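Local coordinates for protein alcohol dehydrogenase IV (Corynebacterium glutamicum, PDB 3IV7) that probably acts as an NAD-dependent maleylacetate reductase of the iron-containing alcohol dehydrogenase family, at residues 35-48 with 87-100. Residues are numbered along the deposited sequence; the frame is centred on the assembly and turned at random.
Sequences RGSAKVMVIAGERE and NEIDLLVCVGGGST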
ATOM      1  N   ARG A  35     -14.490  -4.092 -18.007  1.00 32.90           N
ATOM      2  CA  ARG A  35     -13.532  -4.815 -18.857  1.00 31.89           C
ATOM      3  C   ARG A  35     -14.064  -5.088 -20.242  1.00 30.91           C
ATOM      4  O   ARG A  35     -13.295  -5.357 -21.166  1.00 30.67           O
ATOM      5  CB  ARG A  35     -13.147  -6.155 -18.203  1.00 31.73           C
ATOM      6  CG  ARG A  35     -12.395  -6.001 -16.931  1.00 29.94           C
ATOM      7  CD  ARG A  35     -12.246  -7.346 -16.138  1.00 29.27           C
ATOM      8  NE  ARG A  35     -11.460  -7.100 -14.945  1.00 33.18           N
ATOM      9  CZ  ARG A  35     -10.138  -7.020 -14.935  1.00 29.57           C
ATOM     10  NH1 ARG A  35      -9.430  -7.257 -16.047  1.00 40.51           N
ATOM     11  NH2 ARG A  35      -9.512  -6.727 -13.809  1.00 34.27           N
ATOM     12  N   GLY A  36     -15.386  -5.050 -20.398  1.00 30.07           N
ATOM     13  CA  GLY A  36     -16.014  -5.436 -21.657  1.00 24.22           C
ATOM     14  C   GLY A  36     -15.938  -6.938 -21.932  1.00 25.80           C
ATOM     15  O   GLY A  36     -16.185  -7.385 -23.068  1.00 21.67           O
ATOM     16  N   SER A  37     -15.679  -7.720 -20.870  1.00 27.20           N
ATOM     17  CA  SER A  37     -15.468  -9.172 -20.968  1.00 29.22           C
ATOM     18  C   SER A  37     -16.661  -9.858 -21.558  1.00 30.22           C
ATOM     19  O   SER A  37     -17.780  -9.650 -21.101  1.00 33.13           O
ATOM     20  CB  SER A  37     -15.204  -9.752 -19.575  1.00 28.83           C
ATOM     21  OG  SER A  37     -14.199  -9.029 -18.927  1.00 32.37           O
ATOM     22  N   ALA A  38     -16.422 -10.696 -22.567  1.00 31.18           N
ATOM     23  CA  ALA A  38     -17.503 -11.384 -23.284  1.00 30.78           C
ATOM     24  C   ALA A  38     -17.582 -12.892 -23.032  1.00 31.02           C
ATOM     25  O   ALA A  38     -18.547 -13.539 -23.462  1.00 26.23           O
ATOM     26  CB  ALA A  38     -17.375 -11.120 -24.818  1.00 31.51           C
ATOM     27  N   LYS A  39     -16.568 -13.468 -22.370  1.00 30.34           N
ATOM     28  CA  LYS A  39     -16.529 -14.919 -22.164  1.00 25.41           C
ATOM     29  C   LYS A  39     -15.889 -15.264 -20.846  1.00 28.17           C
ATOM     30  O   LYS A  39     -14.734 -15.677 -20.789  1.00 27.45           O
ATOM     31  CB  LYS A  39     -15.798 -15.614 -23.313  1.00 27.72           C
ATOM     32  CG  LYS A  39     -16.513 -15.507 -24.655  1.00 30.44           C
ATOM     33  CD  LYS A  39     -16.259 -16.711 -25.534  1.00 45.43           C
ATOM     34  CE  LYS A  39     -17.141 -17.896 -25.136  1.00 46.86           C
ATOM     35  NZ  LYS A  39     -17.032 -19.013 -26.117  1.00 45.08           N
ATOM     36  N   VAL A  40     -16.698 -15.145 -19.796  1.00 25.66           N
ATOM     37  CA  VAL A  40     -16.297 -15.310 -18.451  1.00 25.64           C
ATOM     38  C   VAL A  40     -16.297 -16.778 -18.025  1.00 26.83           C
ATOM     39  O   VAL A  40     -17.242 -17.533 -18.302  1.00 24.52           O
ATOM     40  CB  VAL A  40     -17.266 -14.547 -17.508  1.00 28.12           C
ATOM     41  CG1 VAL A  40     -16.846 -14.720 -16.037  1.00 22.26           C
ATOM     42  CG2 VAL A  40     -17.351 -13.049 -17.892  1.00 24.40           C
HETATM   43  N   MSE A  41     -15.242 -17.164 -17.326  1.00 24.10           N
HETATM   44  CA  MSE A  41     -15.142 -18.486 -16.738  1.00 24.62           C
HETATM   45  C   MSE A  41     -15.164 -18.346 -15.228  1.00 28.21           C
HETATM   46  O   MSE A  41     -14.317 -17.660 -14.650  1.00 26.21           O
HETATM   47  CB  MSE A  41     -13.857 -19.158 -17.185  1.00 22.08           C
HETATM   48  CG  MSE A  41     -13.579 -20.582 -16.583  1.00 27.50           C
HETATM   49 SE   MSE A  41     -11.949 -21.291 -17.401  0.75 24.92          SE
HETATM   50  CE  MSE A  41     -11.758 -22.999 -16.503  1.00 20.61           C
ATOM     51  N   VAL A  42     -16.153 -18.973 -14.588  1.00 30.51           N
ATOM     52  CA  VAL A  42     -16.246 -18.974 -13.125  1.00 27.71           C
ATOM     53  C   VAL A  42     -15.695 -20.302 -12.583  1.00 29.07           C
ATOM     54  O   VAL A  42     -16.070 -21.400 -13.040  1.00 27.10           O
ATOM     55  CB  VAL A  42     -17.693 -18.760 -12.635  1.00 27.89           C
ATOM     56  CG1 VAL A  42     -17.781 -18.944 -11.143  1.00 30.51           C
ATOM     57  CG2 VAL A  42     -18.189 -17.352 -13.016  1.00 30.69           C
ATOM     58  N   ILE A  43     -14.794 -20.191 -11.628  1.00 26.48           N
ATOM     59  CA  ILE A  43     -14.121 -21.337 -11.056  1.00 27.33           C
ATOM     60  C   ILE A  43     -14.530 -21.425  -9.608  1.00 27.57           C
ATOM     61  O   ILE A  43     -14.337 -20.474  -8.846  1.00 25.11           O
ATOM     62  CB  ILE A  43     -12.566 -21.181 -11.152  1.00 24.54           C
ATOM     63  CG1 ILE A  43     -12.133 -21.110 -12.599  1.00 32.83           C
ATOM     64  CG2 ILE A  43     -11.851 -22.335 -10.412  1.00 24.75           C
ATOM     65  CD1 ILE A  43     -10.834 -20.412 -12.815  1.00 26.52           C
ATOM     66  N   ALA A  44     -15.058 -22.571  -9.214  1.00 25.97           N
ATOM     67  CA  ALA A  44     -15.498 -22.773  -7.833  1.00 29.57           C
ATOM     68  C   ALA A  44     -15.646 -24.285  -7.572  1.00 27.73           C
ATOM     69  O   ALA A  44     -16.086 -25.006  -8.431  1.00 31.21           O
ATOM     70  CB  ALA A  44     -16.864 -22.053  -7.592  1.00 25.85           C
ATOM     71  N   GLY A  45     -15.236 -24.743  -6.401  1.00 28.35           N
ATOM     72  CA  GLY A  45     -15.422 -26.139  -6.036  1.00 31.64           C
ATOM     73  C   GLY A  45     -16.904 -26.436  -5.873  1.00 33.67           C
ATOM     74  O   GLY A  45     -17.715 -25.515  -5.638  1.00 28.78           O
ATOM     75  N   GLU A  46     -17.261 -27.712  -6.017  1.00 36.52           N
ATOM     76  CA  GLU A  46     -18.668 -28.174  -5.926  1.00 36.45           C
ATOM     77  C   GLU A  46     -19.392 -27.598  -4.724  1.00 36.66           C
ATOM     78  O   GLU A  46     -20.527 -27.188  -4.830  1.00 37.52           O
ATOM     79  CB  GLU A  46     -18.707 -29.700  -5.854  1.00 39.03           C
ATOM     80  CG  GLU A  46     -18.264 -30.402  -7.150  1.00 47.86           C
ATOM     81  CD  GLU A  46     -17.894 -31.892  -6.937  1.00 60.23           C
ATOM     82  OE1 GLU A  46     -18.328 -32.480  -5.917  1.00 49.51           O
ATOM     83  OE2 GLU A  46     -17.169 -32.460  -7.799  1.00 63.18           O
ATOM     84  N   ARG A  47     -18.706 -27.523  -3.590  1.00 35.71           N
ATOM     85  CA  ARG A  47     -19.296 -27.016  -2.380  1.00 39.26           C
ATOM     86  C   ARG A  47     -19.497 -25.491  -2.393  1.00 39.65           C
ATOM     87  O   ARG A  47     -20.125 -24.962  -1.490  1.00 40.09           O
ATOM     88  CB  ARG A  47     -18.434 -27.387  -1.166  1.00 42.45           C
ATOM     89  CG  ARG A  47     -18.346 -28.879  -0.884  1.00 47.52           C
ATOM     90  CD  ARG A  47     -17.291 -29.158   0.191  1.00 52.29           C
ATOM     91  N   GLU A  48     -18.896 -24.783  -3.356  1.00 35.53           N
ATOM     92  CA  GLU A  48     -19.101 -23.341  -3.463  1.00 32.49           C
ATOM     93  C   GLU A  48     -19.875 -22.955  -4.696  1.00 29.57           C
ATOM     94  O   GLU A  48     -20.120 -21.778  -4.922  1.00 28.44           O
ATOM     95  CB  GLU A  48     -17.769 -22.586  -3.472  1.00 35.70           C
ATOM     96  CG  GLU A  48     -17.195 -22.304  -2.086  1.00 42.64           C
ATOM     97  CD  GLU A  48     -16.366 -23.447  -1.570  1.00 48.37           C
ATOM     98  OE1 GLU A  48     -15.321 -23.758  -2.205  1.00 39.74           O
ATOM     99  OE2 GLU A  48     -16.736 -24.005  -0.516  1.00 54.15           O
ATOM    100  N   ASN A  87     -12.364 -22.493 -25.043  1.00 28.20           N
ATOM    101  CA  ASN A  87     -13.605 -21.751 -25.005  1.00 27.60           C
ATOM    102  C   ASN A  87     -13.393 -20.265 -25.197  1.00 29.65           C
ATOM    103  O   ASN A  87     -14.326 -19.466 -25.047  1.00 31.07           O
ATOM    104  CB  ASN A  87     -14.322 -22.032 -23.690  1.00 25.87           C
ATOM    105  CG  ASN A  87     -14.904 -23.427 -23.639  1.00 26.37           C
ATOM    106  OD1 ASN A  87     -15.930 -23.697 -24.255  1.00 28.84           O
ATOM    107  ND2 ASN A  87     -14.277 -24.312 -22.875  1.00 29.41           N
ATOM    108  N   GLU A  88     -12.159 -19.889 -25.502  1.00 29.65           N
ATOM    109  CA  GLU A  88     -11.824 -18.503 -25.751  1.00 29.36           C
ATOM    110  C   GLU A  88     -12.257 -17.601 -24.606  1.00 27.89           C
ATOM    111  O   GLU A  88     -12.711 -16.472 -24.797  1.00 29.47           O
ATOM    112  CB  GLU A  88     -12.421 -18.064 -27.074  1.00 29.83           C
ATOM    113  CG  GLU A  88     -11.871 -18.871 -28.217  1.00 30.73           C
ATOM    114  CD  GLU A  88     -12.577 -18.590 -29.521  1.00 31.36           C
ATOM    115  OE1 GLU A  88     -13.800 -18.805 -29.591  1.00 38.01           O
ATOM    116  OE2 GLU A  88     -11.897 -18.196 -30.475  1.00 36.80           O
ATOM    117  N   ILE A  89     -12.027 -18.091 -23.413  1.00 26.88           N
ATOM    118  CA  ILE A  89     -12.288 -17.349 -22.216  1.00 24.38           C
ATOM    119  C   ILE A  89     -11.476 -16.049 -22.185  1.00 24.43           C
ATOM    120  O   ILE A  89     -10.330 -16.018 -22.602  1.00 23.68           O
ATOM    121  CB  ILE A  89     -11.933 -18.213 -20.999  1.00 24.27           C
ATOM    122  CG1 ILE A  89     -12.894 -19.399 -20.913  1.00 24.57           C
ATOM    123  CG2 ILE A  89     -11.981 -17.397 -19.739  1.00 22.71           C
ATOM    124  CD1 ILE A  89     -14.392 -18.993 -20.846  1.00 22.38           C
ATOM    125  N   ASP A  90     -12.083 -14.969 -21.707  1.00 25.87           N
ATOM    126  CA  ASP A  90     -11.387 -13.713 -21.623  1.00 25.33           C
ATOM    127  C   ASP A  90     -11.334 -13.124 -20.208  1.00 25.18           C
ATOM    128  O   ASP A  90     -10.720 -12.079 -19.992  1.00 24.69           O
ATOM    129  CB  ASP A  90     -11.918 -12.685 -22.654  1.00 28.23           C
ATOM    130  CG  ASP A  90     -13.340 -12.209 -22.364  1.00 28.17           C
ATOM    131  OD1 ASP A  90     -13.988 -12.725 -21.432  1.00 29.41           O
ATOM    132  OD2 ASP A  90     -13.822 -11.308 -23.110  1.00 29.41           O
ATOM    133  N   LEU A  91     -11.954 -13.801 -19.256  1.00 25.94           N
ATOM    134  CA  LEU A  91     -11.860 -13.410 -17.855  1.00 25.35           C
ATOM    135  C   LEU A  91     -12.024 -14.637 -16.986  1.00 25.45           C
ATOM    136  O   LEU A  91     -12.879 -15.492 -17.260  1.00 24.65           O
ATOM    137  CB  LEU A  91     -12.936 -12.376 -17.510  1.00 27.93           C
ATOM    138  CG  LEU A  91     -12.902 -11.746 -16.099  1.00 25.64           C
ATOM    139  CD1 LEU A  91     -11.657 -10.924 -15.916  1.00 23.41           C
ATOM    140  CD2 LEU A  91     -14.154 -10.890 -15.870  1.00 23.68           C
ATOM    141  N   LEU A  92     -11.163 -14.748 -15.970  1.00 21.70           N
ATOM    142  CA  LEU A  92     -11.279 -15.768 -14.926  1.00 23.53           C
ATOM    143  C   LEU A  92     -11.914 -15.150 -13.688  1.00 24.85           C
ATOM    144  O   LEU A  92     -11.499 -14.068 -13.244  1.00 23.71           O
ATOM    145  CB  LEU A  92      -9.883 -16.297 -14.536  1.00 26.28           C
ATOM    146  CG  LEU A  92      -9.044 -16.920 -15.648  1.00 26.00           C
ATOM    147  CD1 LEU A  92      -7.653 -17.295 -15.142  1.00 24.88           C
ATOM    148  CD2 LEU A  92      -9.754 -18.100 -16.202  1.00 23.15           C
ATOM    149  N   VAL A  93     -12.932 -15.810 -13.139  1.00 23.38           N
ATOM    150  CA  VAL A  93     -13.523 -15.374 -11.881  1.00 26.59           C
ATOM    151  C   VAL A  93     -13.494 -16.560 -10.920  1.00 26.72           C
ATOM    152  O   VAL A  93     -13.977 -17.618 -11.245  1.00 26.35           O
ATOM    153  CB  VAL A  93     -15.022 -14.862 -12.030  1.00 26.10           C
ATOM    154  CG1 VAL A  93     -15.523 -14.380 -10.684  1.00 23.33           C
ATOM    155  CG2 VAL A  93     -15.151 -13.729 -13.106  1.00 23.29           C
ATOM    156  N   CYS A  94     -12.871 -16.397  -9.750  1.00 27.37           N
ATOM    157  CA  CYS A  94     -12.816 -17.502  -8.816  1.00 27.08           C
ATOM    158  C   CYS A  94     -13.523 -17.179  -7.545  1.00 28.34           C
ATOM    159  O   CYS A  94     -13.367 -16.099  -6.995  1.00 31.10           O
ATOM    160  CB  CYS A  94     -11.364 -17.949  -8.563  1.00 26.58           C
ATOM    161  SG  CYS A  94     -10.173 -16.614  -8.152  1.00 28.42           S
ATOM    162  N   VAL A  95     -14.352 -18.113  -7.087  1.00 29.22           N
ATOM    163  CA  VAL A  95     -15.126 -17.919  -5.876  1.00 28.96           C
ATOM    164  C   VAL A  95     -14.814 -19.051  -4.898  1.00 30.07           C
ATOM    165  O   VAL A  95     -15.173 -20.210  -5.134  1.00 27.10           O
ATOM    166  CB  VAL A  95     -16.598 -17.936  -6.189  1.00 31.31           C
ATOM    167  CG1 VAL A  95     -17.407 -17.623  -4.898  1.00 29.87           C
ATOM    168  CG2 VAL A  95     -16.910 -16.947  -7.349  1.00 23.74           C
ATOM    169  N   GLY A  96     -14.101 -18.729  -3.835  1.00 27.45           N
ATOM    170  CA  GLY A  96     -13.732 -19.720  -2.879  1.00 28.06           C
ATOM    171  C   GLY A  96     -12.441 -19.417  -2.188  1.00 29.63           C
ATOM    172  O   GLY A  96     -11.989 -18.269  -2.153  1.00 30.48           O
ATOM    173  N   GLY A  97     -11.817 -20.459  -1.656  1.00 29.85           N
ATOM    174  CA  GLY A  97     -10.597 -20.312  -0.882  1.00 31.02           C
ATOM    175  C   GLY A  97      -9.304 -20.471  -1.651  1.00 32.44           C
ATOM    176  O   GLY A  97      -9.279 -20.512  -2.899  1.00 30.34           O
ATOM    177  N   GLY A  98      -8.230 -20.673  -0.887  1.00 33.09           N
ATOM    178  CA  GLY A  98      -6.878 -20.879  -1.434  1.00 28.58           C
ATOM    179  C   GLY A  98      -6.734 -21.767  -2.675  1.00 28.42           C
ATOM    180  O   GLY A  98      -6.039 -21.408  -3.614  1.00 29.10           O
ATOM    181  N   SER A  99      -7.336 -22.945  -2.652  1.00 24.39           N
ATOM    182  CA  SER A  99      -7.163 -23.902  -3.730  1.00 26.92           C
ATOM    183  C   SER A  99      -7.945 -23.509  -5.008  1.00 25.04           C
ATOM    184  O   SER A  99      -7.551 -23.864  -6.136  1.00 28.02           O
ATOM    185  CB  SER A  99      -7.525 -25.326  -3.238  1.00 29.71           C
ATOM    186  OG  SER A  99      -8.910 -25.445  -3.068  1.00 46.04           O
ATOM    187  N   THR A 100      -9.058 -22.800  -4.822  1.00 26.59           N
ATOM    188  CA  THR A 100      -9.832 -22.290  -5.929  1.00 24.97           C
ATOM    189  C   THR A 100      -9.090 -21.135  -6.587  1.00 25.06           C
ATOM    190  O   THR A 100      -8.924 -21.092  -7.791  1.00 25.59           O
ATOM    191  CB  THR A 100     -11.186 -21.827  -5.453  1.00 24.82           C
ATOM    192  OG1 THR A 100     -11.802 -22.884  -4.692  1.00 25.36           O
ATOM    193  CG2 THR A 100     -12.062 -21.449  -6.667  1.00 22.23           C
TER
HETATM  194  O   HOH W   1     -11.806  -9.809 -20.021  1.00 25.61           O
HETATM  195  O   HOH W   2     -14.532 -22.815  -4.438  1.00 27.37           O
HETATM  196  O   HOH W   3     -13.220 -22.848  -1.162  1.00 41.93           O
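Asp90 turns its carboxylate onto the backbone of Ser37 to Lys39, where that chain enters its strand. From CB, the Asp90 chain places CG between the backbone N and the carbonyl carbon (chi1 68°), and this brings the carboxylate to the neighbouring chain. CG faces the amide nitrogens of Ala38 and Lys39. Asp90 OD2 takes the Ala38 N-H on its syn lone pair, Ala38 N to Asp90 OD2 2.7 Å and nearly straight at 171°. Asp90 OD1 accepts Lys39 N at 2.8 Å, but this donor sits above the carboxylate plane. Asp90 N returns a bond to Lys39 O, at 2.9 Å. The two N-H bonds fix the rotation of the carboxylate and would favour its charged form. The Lys39 chain is bent, and NZ gives a hydrogen bond to Asn87 O. Beyond it, strands 40-43 and 91-96 run parallel as neighbours in the parallel sheet of the Rossmann-like N-terminal domain of this family, with Met41 and Ile43 each bonded through N and O to strand 91-96. Val40 CG1 packs on Val93 CG2 at 3.5 Å. On the face of Met41 and Ile43, CB of selenomethionine Met41 rests on Ile89 CG2, and Met41 SE lies beside Leu92 CD2. Ile43 and Leu92 continue onto Ile107 of helix 98-111. At the far end Thr100 CG2 approaches Ile43 O at 3.3 Å. One water there bonds Gly45 N, Val95 O, Glu48 OE1 and Thr100 OG1.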